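Local coordinates for protein paenibacillus xanthan lyase (Paenibacillus, PDB 6F2P) that cleaves the bacterial polysaccharide xanthan as a lyase, probably by the beta-elimination used throughout polysaccharide lyase family 8, at residues V374-M386 with K484-L496. Residues are numbered along the deposited sequence; the frame is centred on the assembly and turned at random.
Sequences VQLRPGFGFGLSM and KSWFMFDDEIVAL. With CA (calcium ion), chain B.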
ATOM      1  N   VAL A 374      -9.271   4.010  -3.927  1.00 18.85           N
ATOM      2  CA  VAL A 374     -10.364   4.724  -4.571  1.00 17.39           C
ATOM      3  C   VAL A 374     -10.920   3.934  -5.750  1.00 19.63           C
ATOM      4  O   VAL A 374     -10.167   3.461  -6.610  1.00 16.59           O
ATOM      5  CB  VAL A 374      -9.934   6.123  -5.056  1.00 15.44           C
ATOM      6  CG1 VAL A 374     -11.064   6.795  -5.806  1.00 15.76           C
ATOM      7  CG2 VAL A 374      -9.516   6.977  -3.885  1.00 18.21           C
ATOM      8  N   GLN A 375     -12.242   3.783  -5.764  1.00 17.01           N
ATOM      9  CA  GLN A 375     -12.932   3.191  -6.893  1.00 16.21           C
ATOM     10  C   GLN A 375     -13.817   4.243  -7.551  1.00 18.49           C
ATOM     11  O   GLN A 375     -14.728   4.789  -6.927  1.00 21.04           O
ATOM     12  CB  GLN A 375     -13.764   1.985  -6.457  1.00 12.79           C
ATOM     13  CG  GLN A 375     -14.664   1.428  -7.543  1.00 14.61           C
ATOM     14  CD  GLN A 375     -13.892   0.818  -8.703  1.00 20.74           C
ATOM     15  OE1 GLN A 375     -13.200   1.513  -9.453  1.00 17.95           O
ATOM     16  NE2 GLN A 375     -14.011  -0.497  -8.856  1.00 25.97           N
ATOM     17  N   LEU A 376     -13.526   4.546  -8.807  1.00 18.35           N
ATOM     18  CA  LEU A 376     -14.324   5.494  -9.561  1.00 15.27           C
ATOM     19  C   LEU A 376     -14.992   4.765 -10.730  1.00 21.62           C
ATOM     20  O   LEU A 376     -14.318   4.247 -11.627  1.00 22.44           O
ATOM     21  CB  LEU A 376     -13.461   6.652 -10.055  1.00 14.25           C
ATOM     22  CG  LEU A 376     -12.668   7.436  -9.005  1.00 15.62           C
ATOM     23  CD1 LEU A 376     -11.721   8.413  -9.686  1.00 16.04           C
ATOM     24  CD2 LEU A 376     -13.584   8.179  -8.049  1.00 13.54           C
ATOM     25  N   ARG A 377     -16.320   4.716 -10.690  1.00 21.38           N
ATOM     26  CA  ARG A 377     -17.126   4.054 -11.697  1.00 17.54           C
ATOM     27  C   ARG A 377     -18.107   5.063 -12.256  1.00 20.06           C
ATOM     28  O   ARG A 377     -18.303   6.128 -11.674  1.00 24.30           O
ATOM     29  CB  ARG A 377     -17.898   2.896 -11.069  1.00 17.78           C
ATOM     30  CG  ARG A 377     -17.015   1.820 -10.479  1.00 20.17           C
ATOM     31  CD  ARG A 377     -16.079   1.262 -11.512  1.00 15.90           C
ATOM     32  NE  ARG A 377     -16.800   0.806 -12.692  1.00 21.72           N
ATOM     33  CZ  ARG A 377     -16.211   0.395 -13.813  1.00 20.32           C
ATOM     34  NH1 ARG A 377     -14.890   0.392 -13.901  1.00 15.47           N
ATOM     35  NH2 ARG A 377     -16.945  -0.008 -14.848  1.00 15.95           N
ATOM     36  N   PRO A 378     -18.721   4.746 -13.403  1.00 25.55           N
ATOM     37  CA  PRO A 378     -19.782   5.641 -13.867  1.00 23.95           C
ATOM     38  C   PRO A 378     -20.954   5.662 -12.885  1.00 23.68           C
ATOM     39  O   PRO A 378     -21.580   4.632 -12.651  1.00 24.14           O
ATOM     40  CB  PRO A 378     -20.197   5.032 -15.209  1.00 18.13           C
ATOM     41  CG  PRO A 378     -19.667   3.623 -15.190  1.00 19.30           C
ATOM     42  CD  PRO A 378     -18.422   3.677 -14.374  1.00 18.31           C
ATOM     43  N   GLY A 379     -21.228   6.827 -12.307  1.00 22.93           N
ATOM     44  CA  GLY A 379     -22.335   6.982 -11.384  1.00 23.43           C
ATOM     45  C   GLY A 379     -21.949   7.127  -9.916  1.00 26.22           C
ATOM     46  O   GLY A 379     -22.729   7.649  -9.115  1.00 24.87           O
ATOM     47  N   PHE A 380     -20.760   6.663  -9.542  1.00 18.07           N
ATOM     48  CA  PHE A 380     -20.344   6.785  -8.151  1.00 20.27           C
ATOM     49  C   PHE A 380     -18.832   6.766  -7.931  1.00 20.66           C
ATOM     50  O   PHE A 380     -18.064   6.344  -8.789  1.00 17.98           O
ATOM     51  CB  PHE A 380     -21.012   5.712  -7.289  1.00 16.12           C
ATOM     52  CG  PHE A 380     -20.617   4.303  -7.650  1.00 21.62           C
ATOM     53  CD1 PHE A 380     -21.264   3.623  -8.676  1.00 17.86           C
ATOM     54  CD2 PHE A 380     -19.611   3.653  -6.954  1.00 18.03           C
ATOM     55  CE1 PHE A 380     -20.915   2.330  -9.004  1.00 14.89           C
ATOM     56  CE2 PHE A 380     -19.255   2.355  -7.275  1.00 22.40           C
ATOM     57  CZ  PHE A 380     -19.908   1.691  -8.308  1.00 22.66           C
ATOM     58  N   GLY A 381     -18.422   7.251  -6.766  1.00 18.39           N
ATOM     59  CA  GLY A 381     -17.044   7.175  -6.340  1.00 15.94           C
ATOM     60  C   GLY A 381     -17.034   6.506  -4.985  1.00 17.08           C
ATOM     61  O   GLY A 381     -17.997   6.608  -4.227  1.00 18.91           O
ATOM     62  N   PHE A 382     -15.952   5.810  -4.678  1.00 15.73           N
ATOM     63  CA  PHE A 382     -15.869   5.059  -3.443  1.00 14.40           C
ATOM     64  C   PHE A 382     -14.482   5.218  -2.853  1.00 15.55           C
ATOM     65  O   PHE A 382     -13.482   4.903  -3.494  1.00 19.26           O
ATOM     66  CB  PHE A 382     -16.151   3.588  -3.723  1.00 16.22           C
ATOM     67  CG  PHE A 382     -16.228   2.731  -2.491  1.00 18.00           C
ATOM     68  CD1 PHE A 382     -17.322   2.814  -1.637  1.00 15.33           C
ATOM     69  CD2 PHE A 382     -15.223   1.820  -2.202  1.00 10.98           C
ATOM     70  CE1 PHE A 382     -17.407   2.005  -0.511  1.00 12.85           C
ATOM     71  CE2 PHE A 382     -15.300   1.010  -1.079  1.00 11.33           C
ATOM     72  CZ  PHE A 382     -16.395   1.103  -0.235  1.00 13.06           C
ATOM     73  N   GLY A 383     -14.426   5.720  -1.629  1.00 12.73           N
ATOM     74  CA  GLY A 383     -13.165   5.904  -0.946  1.00 13.51           C
ATOM     75  C   GLY A 383     -13.040   4.892   0.167  1.00 14.91           C
ATOM     76  O   GLY A 383     -14.031   4.551   0.818  1.00 16.59           O
ATOM     77  N   LEU A 384     -11.825   4.404   0.390  1.00 12.48           N
ATOM     78  CA  LEU A 384     -11.619   3.408   1.428  1.00 12.39           C
ATOM     79  C   LEU A 384     -10.481   3.822   2.351  1.00 15.91           C
ATOM     80  O   LEU A 384      -9.355   4.071   1.900  1.00 13.37           O
ATOM     81  CB  LEU A 384     -11.342   2.051   0.795  1.00 12.61           C
ATOM     82  CG  LEU A 384     -11.289   0.862   1.744  1.00 15.66           C
ATOM     83  CD1 LEU A 384     -12.658   0.585   2.334  1.00 17.10           C
ATOM     84  CD2 LEU A 384     -10.798  -0.326   0.994  1.00 13.01           C
ATOM     85  N   SER A 385     -10.785   3.895   3.645  1.00 14.71           N
ATOM     86  CA  SER A 385      -9.838   4.416   4.627  1.00 14.14           C
ATOM     87  C   SER A 385      -9.406   3.383   5.665  1.00 16.54           C
ATOM     88  O   SER A 385     -10.198   2.950   6.505  1.00 16.24           O
ATOM     89  CB  SER A 385     -10.423   5.637   5.330  1.00 11.40           C
ATOM     90  OG  SER A 385      -9.539   6.097   6.334  1.00 13.56           O
ATOM     91  N   MET A 386      -8.136   3.008   5.616  1.00 13.69           N
ATOM     92  CA  MET A 386      -7.623   1.971   6.488  1.00 13.64           C
ATOM     93  C   MET A 386      -6.444   2.485   7.305  1.00 15.60           C
ATOM     94  O   MET A 386      -5.968   3.603   7.097  1.00 14.31           O
ATOM     95  CB  MET A 386      -7.149   0.784   5.647  1.00 13.10           C
ATOM     96  CG  MET A 386      -8.203   0.200   4.739  1.00 17.96           C
ATOM     97  SD  MET A 386      -7.537  -1.008   3.576  1.00 20.57           S
ATOM     98  CE  MET A 386      -6.802   0.058   2.329  1.00 11.75           C
ATOM     99  N   LYS A 484     -11.645  -7.454   7.426  1.00 14.92           N
ATOM    100  CA  LYS A 484     -12.605  -6.754   6.590  1.00 14.81           C
ATOM    101  C   LYS A 484     -12.050  -6.661   5.176  1.00 17.91           C
ATOM    102  O   LYS A 484     -10.895  -6.260   4.973  1.00 14.05           O
ATOM    103  CB  LYS A 484     -12.858  -5.353   7.154  1.00 12.08           C
ATOM    104  CG  LYS A 484     -13.238  -5.349   8.621  1.00 13.26           C
ATOM    105  CD  LYS A 484     -13.079  -3.966   9.264  1.00 13.91           C
ATOM    106  CE  LYS A 484     -13.996  -2.927   8.614  1.00 12.29           C
ATOM    107  NZ  LYS A 484     -15.440  -3.155   8.897  1.00  9.77           N
ATOM    108  N   SER A 485     -12.872  -7.037   4.200  1.00 15.37           N
ATOM    109  CA  SER A 485     -12.444  -7.021   2.809  1.00 15.64           C
ATOM    110  C   SER A 485     -13.444  -6.270   1.946  1.00 13.34           C
ATOM    111  O   SER A 485     -14.643  -6.290   2.203  1.00 13.65           O
ATOM    112  CB  SER A 485     -12.253  -8.448   2.286  1.00 13.35           C
ATOM    113  OG  SER A 485     -11.170  -9.093   2.937  1.00 11.76           O
ATOM    114  N   TRP A 486     -12.941  -5.599   0.922  1.00 11.84           N
ATOM    115  CA  TRP A 486     -13.812  -4.887   0.005  1.00 13.77           C
ATOM    116  C   TRP A 486     -13.537  -5.348  -1.429  1.00 16.60           C
ATOM    117  O   TRP A 486     -12.386  -5.582  -1.805  1.00 13.89           O
ATOM    118  CB  TRP A 486     -13.636  -3.375   0.163  1.00 11.65           C
ATOM    119  CG  TRP A 486     -13.969  -2.868   1.545  1.00 13.43           C
ATOM    120  CD1 TRP A 486     -15.182  -2.399   1.985  1.00 12.52           C
ATOM    121  CD2 TRP A 486     -13.078  -2.778   2.666  1.00 12.86           C
ATOM    122  NE1 TRP A 486     -15.095  -2.028   3.310  1.00  9.29           N
ATOM    123  CE2 TRP A 486     -13.815  -2.244   3.749  1.00 12.93           C
ATOM    124  CE3 TRP A 486     -11.729  -3.093   2.859  1.00 11.57           C
ATOM    125  CZ2 TRP A 486     -13.244  -2.020   5.008  1.00 12.51           C
ATOM    126  CZ3 TRP A 486     -11.165  -2.876   4.114  1.00 13.57           C
ATOM    127  CH2 TRP A 486     -11.926  -2.341   5.172  1.00 12.13           C
ATOM    128  N   PHE A 487     -14.601  -5.521  -2.210  1.00 14.53           N
ATOM    129  CA  PHE A 487     -14.482  -6.060  -3.562  1.00 16.83           C
ATOM    130  C   PHE A 487     -15.233  -5.139  -4.488  1.00 13.59           C
ATOM    131  O   PHE A 487     -16.459  -5.074  -4.461  1.00 16.01           O
ATOM    132  CB  PHE A 487     -15.032  -7.487  -3.631  1.00 14.96           C
ATOM    133  CG  PHE A 487     -14.381  -8.426  -2.650  1.00 14.07           C
ATOM    134  CD1 PHE A 487     -14.754  -8.422  -1.312  1.00  9.17           C
ATOM    135  CD2 PHE A 487     -13.383  -9.304  -3.064  1.00 13.31           C
ATOM    136  CE1 PHE A 487     -14.149  -9.271  -0.404  1.00 10.68           C
ATOM    137  CE2 PHE A 487     -12.772 -10.165  -2.161  1.00 10.55           C
ATOM    138  CZ  PHE A 487     -13.158 -10.150  -0.828  1.00 13.30           C
ATOM    139  N   MET A 488     -14.485  -4.411  -5.299  1.00 13.67           N
ATOM    140  CA  MET A 488     -15.037  -3.280  -6.018  1.00 15.70           C
ATOM    141  C   MET A 488     -15.051  -3.547  -7.515  1.00 17.84           C
ATOM    142  O   MET A 488     -13.997  -3.607  -8.139  1.00 23.38           O
ATOM    143  CB  MET A 488     -14.210  -2.042  -5.673  1.00 13.99           C
ATOM    144  CG  MET A 488     -14.312  -1.675  -4.195  1.00 13.19           C
ATOM    145  SD  MET A 488     -12.845  -0.944  -3.442  1.00 14.71           S
ATOM    146  CE  MET A 488     -11.820  -2.381  -3.153  1.00 14.41           C
ATOM    147  N   PHE A 489     -16.243  -3.722  -8.083  1.00 16.80           N
ATOM    148  CA  PHE A 489     -16.369  -4.141  -9.482  1.00 17.00           C
ATOM    149  C   PHE A 489     -16.917  -3.040 -10.378  1.00 19.68           C
ATOM    150  O   PHE A 489     -16.554  -1.877 -10.216  1.00 24.30           O
ATOM    151  CB  PHE A 489     -17.201  -5.422  -9.597  1.00 15.17           C
ATOM    152  CG  PHE A 489     -16.621  -6.589  -8.834  1.00 15.82           C
ATOM    153  CD1 PHE A 489     -15.406  -7.147  -9.209  1.00 15.85           C
ATOM    154  CD2 PHE A 489     -17.282  -7.118  -7.739  1.00 13.95           C
ATOM    155  CE1 PHE A 489     -14.864  -8.226  -8.508  1.00 14.48           C
ATOM    156  CE2 PHE A 489     -16.753  -8.189  -7.033  1.00 12.40           C
ATOM    157  CZ  PHE A 489     -15.542  -8.747  -7.419  1.00 16.74           C
ATOM    158  N   ASP A 490     -17.773  -3.390 -11.333  1.00 15.68           N
ATOM    159  CA  ASP A 490     -18.247  -2.370 -12.271  1.00 20.29           C
ATOM    160  C   ASP A 490     -19.359  -1.479 -11.707  1.00 16.42           C
ATOM    161  O   ASP A 490     -19.392  -0.287 -11.987  1.00 18.36           O
ATOM    162  CB  ASP A 490     -18.653  -2.975 -13.624  1.00 18.56           C
ATOM    163  CG  ASP A 490     -19.663  -4.084 -13.485  1.00 17.22           C
ATOM    164  OD1 ASP A 490     -19.705  -4.692 -12.404  1.00 20.98           O
ATOM    165  OD2 ASP A 490     -20.412  -4.355 -14.450  1.00 22.92           O
ATOM    166  N   ASP A 491     -20.263  -2.050 -10.918  1.00 17.43           N
ATOM    167  CA  ASP A 491     -21.391  -1.285 -10.395  1.00 15.79           C
ATOM    168  C   ASP A 491     -21.813  -1.779  -9.021  1.00 15.18           C
ATOM    169  O   ASP A 491     -22.907  -1.484  -8.566  1.00 18.82           O
ATOM    170  CB  ASP A 491     -22.584  -1.324 -11.361  1.00 15.14           C
ATOM    171  CG  ASP A 491     -23.065  -2.743 -11.658  1.00 22.76           C
ATOM    172  OD1 ASP A 491     -22.453  -3.715 -11.165  1.00 21.56           O
ATOM    173  OD2 ASP A 491     -24.038  -2.885 -12.428  1.00 26.23           O
ATOM    174  N   GLU A 492     -20.946  -2.542  -8.367  1.00 15.11           N
ATOM    175  CA  GLU A 492     -21.222  -2.981  -7.007  1.00 18.82           C
ATOM    176  C   GLU A 492     -19.954  -2.990  -6.182  1.00 17.03           C
ATOM    177  O   GLU A 492     -18.852  -3.105  -6.723  1.00 18.06           O
ATOM    178  CB  GLU A 492     -21.847  -4.382  -6.984  1.00 15.75           C
ATOM    179  CG  GLU A 492     -20.954  -5.487  -7.519  1.00 12.83           C
ATOM    180  CD  GLU A 492     -21.161  -5.736  -9.006  1.00 21.60           C
ATOM    181  OE1 GLU A 492     -20.437  -5.114  -9.808  1.00 21.24           O
ATOM    182  OE2 GLU A 492     -22.047  -6.547  -9.377  1.00 20.84           O
ATOM    183  N   ILE A 493     -20.125  -2.856  -4.871  1.00 13.26           N
ATOM    184  CA  ILE A 493     -19.047  -3.092  -3.922  1.00 15.11           C
ATOM    185  C   ILE A 493     -19.472  -4.175  -2.945  1.00 15.32           C
ATOM    186  O   ILE A 493     -20.514  -4.065  -2.303  1.00 20.06           O
ATOM    187  CB  ILE A 493     -18.697  -1.834  -3.117  1.00 15.05           C
ATOM    188  CG1 ILE A 493     -18.202  -0.730  -4.048  1.00 15.33           C
ATOM    189  CG2 ILE A 493     -17.645  -2.161  -2.074  1.00  8.45           C
ATOM    190  CD1 ILE A 493     -19.118   0.455  -4.104  1.00 17.37           C
ATOM    191  N   VAL A 494     -18.683  -5.234  -2.840  1.00 11.46           N
ATOM    192  CA  VAL A 494     -18.991  -6.263  -1.862  1.00 12.64           C
ATOM    193  C   VAL A 494     -18.104  -6.055  -0.646  1.00 15.08           C
ATOM    194  O   VAL A 494     -16.887  -5.886  -0.778  1.00 15.75           O
ATOM    195  CB  VAL A 494     -18.787  -7.681  -2.425  1.00 16.33           C
ATOM    196  CG1 VAL A 494     -19.128  -8.726  -1.368  1.00 10.36           C
ATOM    197  CG2 VAL A 494     -19.630  -7.886  -3.684  1.00 13.15           C
ATOM    198  N   ALA A 495     -18.719  -6.057   0.533  1.00 13.24           N
ATOM    199  CA  ALA A 495     -17.990  -5.917   1.788  1.00 12.96           C
ATOM    200  C   ALA A 495     -18.149  -7.186   2.619  1.00 14.75           C
ATOM    201  O   ALA A 495     -19.273  -7.632   2.869  1.00 14.94           O
ATOM    202  CB  ALA A 495     -18.489  -4.699   2.564  1.00 10.71           C
ATOM    203  N   LEU A 496     -17.025  -7.765   3.032  1.00 10.97           N
ATOM    204  CA  LEU A 496     -17.040  -8.984   3.823  1.00 10.66           C
ATOM    205  C   LEU A 496     -16.269  -8.808   5.114  1.00 15.01           C
ATOM    206  O   LEU A 496     -15.237  -8.135   5.152  1.00 17.24           O
ATOM    207  CB  LEU A 496     -16.407 -10.138   3.053  1.00 15.74           C
ATOM    208  CG  LEU A 496     -17.015 -10.579   1.724  1.00 15.54           C
ATOM    209  CD1 LEU A 496     -16.328 -11.857   1.276  1.00 12.25           C
ATOM    210  CD2 LEU A 496     -18.519 -10.777   1.846  1.00 11.65           C
TER
HETATM  211 CA    CA B1101     -21.771  -5.934 -11.784  1.00 20.09          CA
HETATM  212  O   HOH W   1     -19.945   0.105 -15.151  1.00 18.11           O
HETATM  213  O   HOH W   2     -21.335   1.721 -12.929  1.00 20.71           O
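The indole of Trp486 takes Leu384 on one face, with CD1 3.4 Å from the centroid of the five-membered ring as a CH-pi contact; backbone of Lys484 lies against the opposite face. Two beta hairpins, 374-386 and 484-496, belong to different antiparallel sheets and pack face to face here, part of the family 8 super-sandwich domain. Met386 SD comes obliquely to the six-membered ring of Trp486, a Met-aromatic contact. Next along the interface, Phe382 carries Ile493 CD1 over one face, 4.2 Å from the ring centroid, and has Trp486 CD1 at its edge; Met488 SD approaches obliquely, 3.9 Å from Phe382 CD2. The same Ile493 methyl also reaches Phe380 CE2, at 3.7 Å, so one methyl touches both rings. Phe380 in turn has Arg377 CB on a face and Asp491 CA at its edge.

At the hairpin tips the packing turns polar. Asp490, Asp491 and Glu492 hold a calcium ion, Glu492 through both oxygens, and Gln636 and Glu651 complete the site. Bends at chi2 and chi3 (-57° and -54°) lay the Arg377 chain across the turn, with one face of its guanidinium over Asp490 CA. Asp490 O receives two waters, one shared with Arg377 NH2, the other with Pro378 O, and the direct bond from Arg377 NE, 2.9 Å long and bent to 142° at the hydrogen.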